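Local structure of homospermidine synthase (Legionella pneumophila subsp. pneumophila str. Philadelphia 1, 2PH5) at residues A[28-33]-A[385-390]; A[445-450]-A[461-466]; A[220-225]-A[329-334]. The protein binds NAD and probably acts as a homospermidine synthase, transferring aminobutyl groups between polyamines. One frame throughout, in Å; residues are numbered along the deposited sequence.

Contact 1. Residues A[28-33]-A[385-390]; sequences LMPLIF and IAPYNN
Pro30, on the helix 23-35, wedges its ring into the loop 385-390, and the apolar contacts centre on it. Its CB meets Ala386 CB at 4.3 Å. Its CG approaches the CG of Pro387 at 3.9 Å, the two pyrrolidine rings passing alongside each other in opposite senses. The same CG reaches the edge of the Tyr388 ring, lying in the ring plane 4.0 Å from CD2. With its CG anti to the carbonyl carbon (chi1 -48°), Tyr388 extends past the proline toward helix 55-59, where Val55 and Gln58 meet it. Leu31 adds a second finger: its CD1 touches Ala386 CB at 4.3 Å, while Val397 and Ile401 of helix 391-408 pack on the same side chain.

The polar interactions run through Asn389. Its ND2 donates to Pro387 O over 2.9 Å (N-H...O angle 148°), tilted from the carbonyl plane, an internal bond that braces the loop. ND2 also ties the loop to the helix through Ala27 O, just before 28-33, while OD1 pairs with Ser393 OG, so both ends of the amide are engaged and its rotation is fixed. Ala27 O would be the normal acceptor for the N of Leu31, but that N has only a weak bond to Leu28 O, 2.9 Å away. This is consistent with a carbonyl left without its usual helical donor at the Pro30-Leu31 kink.

The Asn389 side chain lies about 11 Å from the bound NAD, which is held by Phe21, Cys23 and Val24. The loop leading into helix 391-408, in the C-terminal family region, thus packs against the middle of helix 23-35, the helix of a Rossmann-type strand-turn-helix that follows strand 16-19.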
loop_
_atom_site.group_PDB
_atom_site.type_symbol
_atom_site.label_atom_id
_atom_site.label_comp_id
_atom_site.label_asym_id
_atom_site.label_seq_id
_atom_site.Cartn_x
_atom_site.Cartn_y
_atom_site.Cartn_z
ATOM N N LEU A 28 17.298 -24.108 -4.889
ATOM C CA LEU A 28 17.166 -25.415 -5.518
ATOM C C LEU A 28 18.161 -26.421 -4.950
ATOM O O LEU A 28 17.833 -27.589 -4.763
ATOM C CB LEU A 28 17.396 -25.293 -7.020
ATOM C CG LEU A 28 16.538 -26.143 -7.964
ATOM C CD1 LEU A 28 17.218 -26.208 -9.317
ATOM C CD2 LEU A 28 16.342 -27.530 -7.424
HETATM N N MSE A 29 19.373 -25.953 -4.671
HETATM C CA MSE A 29 20.444 -26.798 -4.154
HETATM C C MSE A 29 20.002 -27.895 -3.196
HETATM O O MSE A 29 20.236 -29.079 -3.449
HETATM C CB MSE A 29 21.505 -25.937 -3.482
HETATM C CG MSE A 29 22.350 -25.171 -4.457
HETATM SE SE MSE A 29 23.502 -26.358 -5.430
HETATM C CE MSE A 29 25.168 -25.940 -4.539
ATOM N N PRO A 30 19.357 -27.520 -2.081
ATOM C CA PRO A 30 18.893 -28.500 -1.099
ATOM C C PRO A 30 18.040 -29.630 -1.680
ATOM O O PRO A 30 18.236 -30.796 -1.336
ATOM C CB PRO A 30 18.107 -27.644 -0.115
ATOM C CG PRO A 30 18.824 -26.340 -0.170
ATOM C CD PRO A 30 19.038 -26.152 -1.635
ATOM N N LEU A 31 17.098 -29.287 -2.555
ATOM C CA LEU A 31 16.206 -30.286 -3.145
ATOM C C LEU A 31 16.904 -31.276 -4.078
ATOM O O LEU A 31 16.463 -32.413 -4.230
ATOM C CB LEU A 31 15.038 -29.601 -3.885
ATOM C CG LEU A 31 13.851 -29.108 -3.043
ATOM C CD1 LEU A 31 14.330 -28.056 -2.073
ATOM C CD2 LEU A 31 12.747 -28.535 -3.933
ATOM N N ILE A 32 17.996 -30.851 -4.698
ATOM C CA ILE A 32 18.721 -31.728 -5.602
ATOM C C ILE A 32 19.463 -32.815 -4.827
ATOM O O ILE A 32 19.458 -33.987 -5.213
ATOM C CB ILE A 32 19.725 -30.936 -6.430
ATOM C CG1 ILE A 32 19.007 -29.776 -7.124
ATOM C CG2 ILE A 32 20.385 -31.852 -7.445
ATOM C CD1 ILE A 32 19.925 -28.854 -7.890
ATOM N N PHE A 33 20.100 -32.428 -3.730
ATOM C CA PHE A 33 20.825 -33.395 -2.922
ATOM C C PHE A 33 19.874 -34.178 -2.037
ATOM O O PHE A 33 20.244 -35.198 -1.464
ATOM C CB PHE A 33 21.881 -32.689 -2.076
ATOM C CG PHE A 33 23.019 -32.153 -2.880
ATOM C CD1 PHE A 33 23.921 -33.021 -3.488
ATOM C CD2 PHE A 33 23.171 -30.782 -3.067
ATOM C CE1 PHE A 33 24.963 -32.529 -4.278
ATOM C CE2 PHE A 33 24.207 -30.280 -3.853
ATOM C CZ PHE A 33 25.105 -31.154 -4.460
ATOM N N ILE A 385 11.649 -28.005 6.370
ATOM C CA ILE A 385 11.732 -28.822 5.158
ATOM C C ILE A 385 13.021 -28.604 4.364
ATOM O O ILE A 385 13.566 -29.547 3.789
ATOM C CB ILE A 385 10.528 -28.543 4.220
ATOM C CG1 ILE A 385 9.272 -29.232 4.764
ATOM C CG2 ILE A 385 10.825 -29.024 2.808
ATOM C CD1 ILE A 385 7.987 -28.825 4.050
ATOM N N ALA A 386 13.505 -27.366 4.328
ATOM C CA ALA A 386 14.720 -27.063 3.582
ATOM C C ALA A 386 15.321 -25.695 3.895
ATOM O O ALA A 386 14.600 -24.718 4.109
ATOM C CB ALA A 386 14.441 -27.167 2.088
ATOM N N PRO A 387 16.661 -25.613 3.917
ATOM C CA PRO A 387 17.348 -24.352 4.197
ATOM C C PRO A 387 17.361 -23.474 2.942
ATOM O O PRO A 387 16.926 -23.904 1.865
ATOM C CB PRO A 387 18.747 -24.815 4.578
ATOM C CG PRO A 387 18.955 -25.977 3.663
ATOM C CD PRO A 387 17.633 -26.713 3.770
ATOM N N TYR A 388 17.864 -22.252 3.092
ATOM C CA TYR A 388 17.963 -21.307 1.979
ATOM C C TYR A 388 16.633 -21.218 1.238
ATOM O O TYR A 388 16.594 -21.116 0.012
ATOM C CB TYR A 388 19.061 -21.774 1.021
ATOM C CG TYR A 388 20.337 -22.136 1.732
ATOM C CD1 TYR A 388 21.109 -21.157 2.352
ATOM C CD2 TYR A 388 20.758 -23.467 1.824
ATOM C CE1 TYR A 388 22.267 -21.487 3.050
ATOM C CE2 TYR A 388 21.919 -23.810 2.524
ATOM C CZ TYR A 388 22.667 -22.810 3.134
ATOM O OH TYR A 388 23.813 -23.106 3.836
ATOM N N ASN A 389 15.545 -21.250 1.998
ATOM C CA ASN A 389 14.212 -21.209 1.422
ATOM C C ASN A 389 13.182 -20.510 2.296
ATOM O O ASN A 389 13.224 -20.585 3.532
ATOM C CB ASN A 389 13.716 -22.636 1.166
ATOM C CG ASN A 389 14.059 -23.139 -0.219
ATOM O OD1 ASN A 389 13.428 -22.755 -1.212
ATOM N ND2 ASN A 389 15.058 -24.005 -0.296
ATOM N N ASN A 390 12.266 -19.810 1.637
ATOM C CA ASN A 390 11.165 -19.175 2.330
ATOM C C ASN A 390 9.951 -19.850 1.704
ATOM O O ASN A 390 10.100 -20.692 0.821
ATOM C CB ASN A 390 11.126 -17.645 2.133
ATOM C CG ASN A 390 11.153 -17.218 0.676
ATOM O OD1 ASN A 390 10.431 -17.756 -0.171
ATOM N ND2 ASN A 390 11.977 -16.218 0.380
#

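Contact 2. Residues A[445-450]-A[461-466]; sequences TPLKNR and SDPWQF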
loop_
_atom_site.group_PDB
_atom_site.type_symbol
_atom_site.label_atom_id
_atom_site.label_comp_id
_atom_site.label_asym_id
_atom_site.label_seq_id
_atom_site.Cartn_x
_atom_site.Cartn_y
_atom_site.Cartn_z
ATOM N N THR A 445 -18.549 -14.405 -4.036
ATOM C CA THR A 445 -18.610 -13.921 -5.411
ATOM C C THR A 445 -18.226 -12.455 -5.312
ATOM O O THR A 445 -18.343 -11.856 -4.250
ATOM C CB THR A 445 -20.020 -13.999 -6.047
ATOM O OG1 THR A 445 -20.704 -12.759 -5.830
ATOM C CG2 THR A 445 -20.825 -15.135 -5.450
ATOM N N PRO A 446 -17.753 -11.856 -6.414
ATOM C CA PRO A 446 -17.371 -10.438 -6.364
ATOM C C PRO A 446 -18.573 -9.519 -6.213
ATOM O O PRO A 446 -18.437 -8.298 -6.222
ATOM C CB PRO A 446 -16.644 -10.227 -7.690
ATOM C CG PRO A 446 -17.309 -11.197 -8.598
ATOM C CD PRO A 446 -17.447 -12.440 -7.733
ATOM N N LEU A 447 -19.745 -10.122 -6.059
ATOM C CA LEU A 447 -20.982 -9.361 -5.929
ATOM C C LEU A 447 -21.457 -9.169 -4.488
ATOM O O LEU A 447 -22.240 -8.264 -4.209
ATOM C CB LEU A 447 -22.082 -10.025 -6.756
ATOM C CG LEU A 447 -22.665 -9.220 -7.916
ATOM C CD1 LEU A 447 -21.572 -8.541 -8.710
ATOM C CD2 LEU A 447 -23.474 -10.160 -8.810
ATOM N N LYS A 448 -20.990 -10.008 -3.572
ATOM C CA LYS A 448 -21.414 -9.871 -2.189
ATOM C C LYS A 448 -20.389 -9.174 -1.308
ATOM O O LYS A 448 -19.260 -8.923 -1.731
ATOM C CB LYS A 448 -21.785 -11.235 -1.605
ATOM C CG LYS A 448 -20.785 -12.326 -1.857
ATOM C CD LYS A 448 -21.511 -13.607 -2.236
ATOM C CE LYS A 448 -22.557 -13.996 -1.201
ATOM N NZ LYS A 448 -23.380 -15.141 -1.686
ATOM N N ASN A 449 -20.806 -8.861 -0.081
ATOM C CA ASN A 449 -19.977 -8.163 0.901
ATOM C C ASN A 449 -19.582 -6.805 0.346
ATOM O O ASN A 449 -18.670 -6.152 0.851
ATOM C CB ASN A 449 -18.723 -8.964 1.243
ATOM C CG ASN A 449 -19.044 -10.316 1.838
ATOM O OD1 ASN A 449 -19.808 -10.418 2.801
ATOM N ND2 ASN A 449 -18.456 -11.368 1.271
ATOM N N ARG A 450 -20.286 -6.394 -0.704
ATOM C CA ARG A 450 -20.042 -5.115 -1.348
ATOM C C ARG A 450 -20.331 -3.974 -0.397
ATOM O O ARG A 450 -21.112 -4.113 0.545
ATOM C CB ARG A 450 -20.928 -4.970 -2.585
ATOM C CG ARG A 450 -20.431 -5.714 -3.813
ATOM C CD ARG A 450 -19.319 -4.950 -4.496
ATOM N NE ARG A 450 -19.104 -5.438 -5.850
ATOM C CZ ARG A 450 -18.490 -4.744 -6.800
ATOM N NH1 ARG A 450 -18.335 -5.255 -8.008
ATOM N NH2 ARG A 450 -18.037 -3.529 -6.548
ATOM N N SER A 461 -26.621 -9.853 -13.084
ATOM C CA SER A 461 -26.948 -10.972 -13.954
ATOM C C SER A 461 -25.931 -12.107 -13.882
ATOM O O SER A 461 -26.288 -13.283 -13.842
ATOM C CB SER A 461 -27.052 -10.472 -15.393
ATOM O OG SER A 461 -26.759 -11.504 -16.314
ATOM N N ASP A 462 -24.658 -11.751 -13.870
ATOM C CA ASP A 462 -23.606 -12.748 -13.829
ATOM C C ASP A 462 -22.428 -12.193 -13.049
ATOM O O ASP A 462 -21.651 -11.380 -13.558
ATOM C CB ASP A 462 -23.183 -13.099 -15.251
ATOM C CG ASP A 462 -22.047 -14.080 -15.284
ATOM O OD1 ASP A 462 -21.489 -14.300 -16.379
ATOM O OD2 ASP A 462 -21.712 -14.631 -14.213
ATOM N N PRO A 463 -22.272 -12.647 -11.799
ATOM C CA PRO A 463 -21.195 -12.206 -10.915
ATOM C C PRO A 463 -19.813 -12.492 -11.465
ATOM O O PRO A 463 -18.846 -11.801 -11.152
ATOM C CB PRO A 463 -21.485 -12.966 -9.623
ATOM C CG PRO A 463 -22.069 -14.244 -10.118
ATOM C CD PRO A 463 -22.991 -13.798 -11.223
ATOM N N TRP A 464 -19.719 -13.502 -12.314
ATOM C CA TRP A 464 -18.426 -13.852 -12.868
ATOM C C TRP A 464 -17.996 -13.005 -14.056
ATOM O O TRP A 464 -17.099 -13.391 -14.795
ATOM C CB TRP A 464 -18.432 -15.321 -13.231
ATOM C CG TRP A 464 -18.839 -16.145 -12.078
ATOM C CD1 TRP A 464 -19.809 -17.098 -12.062
ATOM C CD2 TRP A 464 -18.265 -16.124 -10.765
ATOM N NE1 TRP A 464 -19.877 -17.682 -10.820
ATOM C CE2 TRP A 464 -18.940 -17.104 -10.003
ATOM C CE3 TRP A 464 -17.247 -15.374 -10.158
ATOM C CZ2 TRP A 464 -18.628 -17.361 -8.659
ATOM C CZ3 TRP A 464 -16.937 -15.628 -8.822
ATOM C CH2 TRP A 464 -17.629 -16.618 -8.087
ATOM N N GLN A 465 -18.627 -11.849 -14.237
ATOM C CA GLN A 465 -18.269 -10.954 -15.334
ATOM C C GLN A 465 -17.087 -10.086 -14.926
ATOM O O GLN A 465 -17.071 -9.536 -13.823
ATOM C CB GLN A 465 -19.445 -10.039 -15.692
ATOM C CG GLN A 465 -20.565 -10.734 -16.435
ATOM C CD GLN A 465 -20.248 -10.946 -17.896
ATOM O OE1 GLN A 465 -20.535 -12.000 -18.456
ATOM N NE2 GLN A 465 -19.674 -9.941 -18.527
ATOM N N PHE A 466 -16.111 -9.941 -15.816
ATOM C CA PHE A 466 -14.942 -9.124 -15.513
ATOM C C PHE A 466 -15.380 -7.728 -15.054
ATOM O O PHE A 466 -14.715 -7.082 -14.241
ATOM C CB PHE A 466 -14.025 -9.027 -16.735
ATOM C CG PHE A 466 -12.696 -8.383 -16.446
ATOM C CD1 PHE A 466 -12.345 -7.180 -17.054
ATOM C CD2 PHE A 466 -11.799 -8.970 -15.544
ATOM C CE1 PHE A 466 -11.128 -6.572 -16.771
ATOM C CE2 PHE A 466 -10.579 -8.366 -15.257
ATOM C CZ PHE A 466 -10.240 -7.164 -15.871
#
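Pro463 and Trp464 press on Thr445, Pro446 and Leu447, and the residue before them sets up the turn that presents them. Asp462 has its carboxylate turned back on its own backbone, OD2 accepting from Trp464 N at 3.0 Å from above the carboxylate plane, an Asx turn.

Pro463 follows, its CB directed at the other loop. CD2 of Leu447 lies 3.5 Å from that CB, the side chains crossing at about a right angle, and Thr445 OG1 stands 3.9 Å from the same atom. The Pro463 carbonyl O meets Pro446 CG at 3.0 Å, a tight fit.

Trp464 starts away from the contact, yet with CG anti to the carbonyl carbon (chi1 -54°) its indole swings back until CZ3 is 3.4 Å from Pro446 CD and CH2 is 3.9 Å from Thr445 CA. Pro463 CG sits over one indole face, offset toward the rim. The backbone O of Trp464 is bound by His246. Gln465 occupies the N-cap position before helix 466-469. Phe466 N bonds to Glu247.

Two type I beta turns, Thr445 to Lys448 and Asp462 to Gln465, pack Thr445 and Leu447 on Pro463, and Pro446 against Trp464, in the surface loop joining strand 436-442 to helix 466-469.

Contact 3. Residues A[220-225]-A[329-334]; sequences GEFVNT and LSIFEL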
loop_
_atom_site.group_PDB
_atom_site.type_symbol
_atom_site.label_atom_id
_atom_site.label_comp_id
_atom_site.label_asym_id
_atom_site.label_seq_id
_atom_site.Cartn_x
_atom_site.Cartn_y
_atom_site.Cartn_z
ATOM N N GLY A 220 13.666 3.603 0.103
ATOM C CA GLY A 220 14.638 3.448 -0.964
ATOM C C GLY A 220 14.994 2.044 -1.387
ATOM O O GLY A 220 16.038 1.831 -1.998
ATOM N N GLU A 221 14.144 1.075 -1.085
ATOM C CA GLU A 221 14.463 -0.287 -1.474
ATOM C C GLU A 221 13.205 -1.055 -1.807
ATOM O O GLU A 221 12.154 -0.829 -1.211
ATOM C CB GLU A 221 15.205 -0.992 -0.340
ATOM C CG GLU A 221 14.309 -1.426 0.806
ATOM C CD GLU A 221 15.079 -2.078 1.948
ATOM O OE1 GLU A 221 16.134 -2.696 1.676
ATOM O OE2 GLU A 221 14.619 -1.981 3.111
ATOM N N PHE A 222 13.310 -1.955 -2.775
ATOM C CA PHE A 222 12.176 -2.781 -3.149
ATOM C C PHE A 222 12.409 -4.137 -2.471
ATOM O O PHE A 222 13.381 -4.833 -2.771
ATOM C CB PHE A 222 12.097 -2.924 -4.670
ATOM C CG PHE A 222 10.757 -3.397 -5.162
ATOM C CD1 PHE A 222 10.387 -4.737 -5.042
ATOM C CD2 PHE A 222 9.847 -2.499 -5.725
ATOM C CE1 PHE A 222 9.131 -5.178 -5.476
ATOM C CE2 PHE A 222 8.590 -2.929 -6.161
ATOM C CZ PHE A 222 8.229 -4.272 -6.037
ATOM N N VAL A 223 11.526 -4.486 -1.540
ATOM C CA VAL A 223 11.634 -5.732 -0.792
ATOM C C VAL A 223 10.574 -6.743 -1.236
ATOM O O VAL A 223 9.393 -6.410 -1.381
ATOM C CB VAL A 223 11.510 -5.452 0.728
ATOM C CG1 VAL A 223 11.852 -6.699 1.538
ATOM C CG2 VAL A 223 12.454 -4.323 1.111
ATOM N N ASN A 224 11.001 -7.984 -1.452
ATOM C CA ASN A 224 10.085 -9.015 -1.910
ATOM C C ASN A 224 10.565 -10.402 -1.516
ATOM O O ASN A 224 11.750 -10.621 -1.256
ATOM C CB ASN A 224 9.920 -8.913 -3.429
ATOM C CG ASN A 224 8.780 -9.770 -3.956
ATOM O OD1 ASN A 224 7.791 -10.015 -3.264
ATOM N ND2 ASN A 224 8.912 -10.218 -5.201
ATOM N N THR A 225 9.632 -11.340 -1.455
ATOM C CA THR A 225 9.969 -12.696 -1.085
ATOM C C THR A 225 10.687 -13.401 -2.220
ATOM O O THR A 225 11.226 -14.490 -2.042
ATOM C CB THR A 225 8.716 -13.452 -0.672
ATOM O OG1 THR A 225 7.699 -13.269 -1.662
ATOM C CG2 THR A 225 8.213 -12.907 0.674
ATOM N N LEU A 329 4.314 -2.273 0.164
ATOM C CA LEU A 329 4.895 -0.981 0.477
ATOM C C LEU A 329 5.856 -0.617 -0.652
ATOM O O LEU A 329 5.957 0.545 -1.036
ATOM C CB LEU A 329 5.660 -1.043 1.807
ATOM C CG LEU A 329 4.864 -1.321 3.083
ATOM C CD1 LEU A 329 5.810 -1.504 4.269
ATOM C CD2 LEU A 329 3.913 -0.175 3.357
ATOM N N SER A 330 6.556 -1.615 -1.185
ATOM C CA SER A 330 7.509 -1.376 -2.264
ATOM C C SER A 330 6.837 -0.844 -3.521
ATOM O O SER A 330 7.270 0.157 -4.093
ATOM C CB SER A 330 8.282 -2.657 -2.586
ATOM O OG SER A 330 9.159 -2.995 -1.528
ATOM N N ILE A 331 5.783 -1.525 -3.954
ATOM C CA ILE A 331 5.034 -1.095 -5.128
ATOM C C ILE A 331 4.499 0.324 -4.887
ATOM O O ILE A 331 4.583 1.184 -5.766
ATOM C CB ILE A 331 3.874 -2.074 -5.402
ATOM C CG1 ILE A 331 4.449 -3.393 -5.938
ATOM C CG2 ILE A 331 2.872 -1.458 -6.364
ATOM C CD1 ILE A 331 3.469 -4.547 -5.925
ATOM N N PHE A 332 3.963 0.566 -3.691
ATOM C CA PHE A 332 3.438 1.884 -3.339
ATOM C C PHE A 332 4.526 2.945 -3.542
ATOM O O PHE A 332 4.280 3.990 -4.155
ATOM C CB PHE A 332 2.935 1.875 -1.887
ATOM C CG PHE A 332 2.455 3.217 -1.385
ATOM C CD1 PHE A 332 3.357 4.141 -0.851
ATOM C CD2 PHE A 332 1.101 3.552 -1.429
ATOM C CE1 PHE A 332 2.918 5.378 -0.364
ATOM C CE2 PHE A 332 0.655 4.790 -0.944
ATOM C CZ PHE A 332 1.568 5.702 -0.411
ATOM N N GLU A 333 5.729 2.660 -3.043
ATOM C CA GLU A 333 6.868 3.569 -3.161
ATOM C C GLU A 333 7.321 3.718 -4.621
ATOM O O GLU A 333 7.772 4.790 -5.026
ATOM C CB GLU A 333 8.020 3.059 -2.277
ATOM C CG GLU A 333 9.344 3.801 -2.408
ATOM C CD GLU A 333 10.406 3.284 -1.433
ATOM O OE1 GLU A 333 10.646 2.054 -1.394
ATOM O OE2 GLU A 333 11.008 4.110 -0.700
ATOM N N LEU A 334 7.179 2.642 -5.398
ATOM C CA LEU A 334 7.544 2.603 -6.819
ATOM C C LEU A 334 6.702 3.622 -7.577
ATOM O O LEU A 334 7.231 4.466 -8.299
ATOM C CB LEU A 334 7.268 1.209 -7.393
ATOM C CG LEU A 334 7.942 0.691 -8.676
ATOM C CD1 LEU A 334 6.894 -0.061 -9.488
ATOM C CD2 LEU A 334 8.562 1.800 -9.496
#
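Ser330 and Phe222 form the centre of the contact. Ser330 CB stands over the middle of the Phe222 ring, 3.5 Å from its centroid and 9° off the normal, a CH-pi contact. The ring gets there because its CG is anti to the backbone N. Its CZ lies 3.9 Å from Ile331 CG1, and Leu334 CG faces the ring edge.

Two backbone amides complete the first shell. Val223 N donates to Ser330 OG at 2.8 Å, and Gly220 N gives a nearly straight bond (175°) to Glu333 OE2, also 2.8 Å long, met on the syn side of the carboxylate.

Further out, Asp326 O receives the Ser330 hydroxyl, so OG donates back to its own helix while accepting from the strand. Lys217 forms a salt bridge with Glu333 OE1, which probably eases the closeness of that oxygen to the carbonyl O of Glu221, two acceptors 3.3 Å apart.

Strand 221-224 pairs in parallel with strand 344-347. The helical segment 329-334 runs roughly antiparallel to strand 221-224 (150°), and helix 228-236 supplies Ala228, Leu231 and Ile232 against Phe222. Leu329 and Phe332 of helix 325-336 pack on Pro325 and Asn322 of the second subunit, respectively.

Contacts 1 and 3 are buried, whereas contact 2 lies at the surface, its centre 41 Å from that of contact 1 and across the middle of the chain. The buried pair are directly joined: Asn390 of contact 1 probably hydrogen-bonds through ND2 to Thr225 O of contact 3, and residues 220-225 and 329-334 both fall inside the sequence span closed by contact 1. Chemistry follows place. Contact 1 sets a helix against a loop by apolar groups, and contact 2 joins two turns likewise; contact 3, strand on helix, adds hydrogen bonds between its segments. Contacts 2 and 3 both reach the second subunit, contact 2 through, among others, a weak, long ion pair from Arg450 to Glu338 of that subunit.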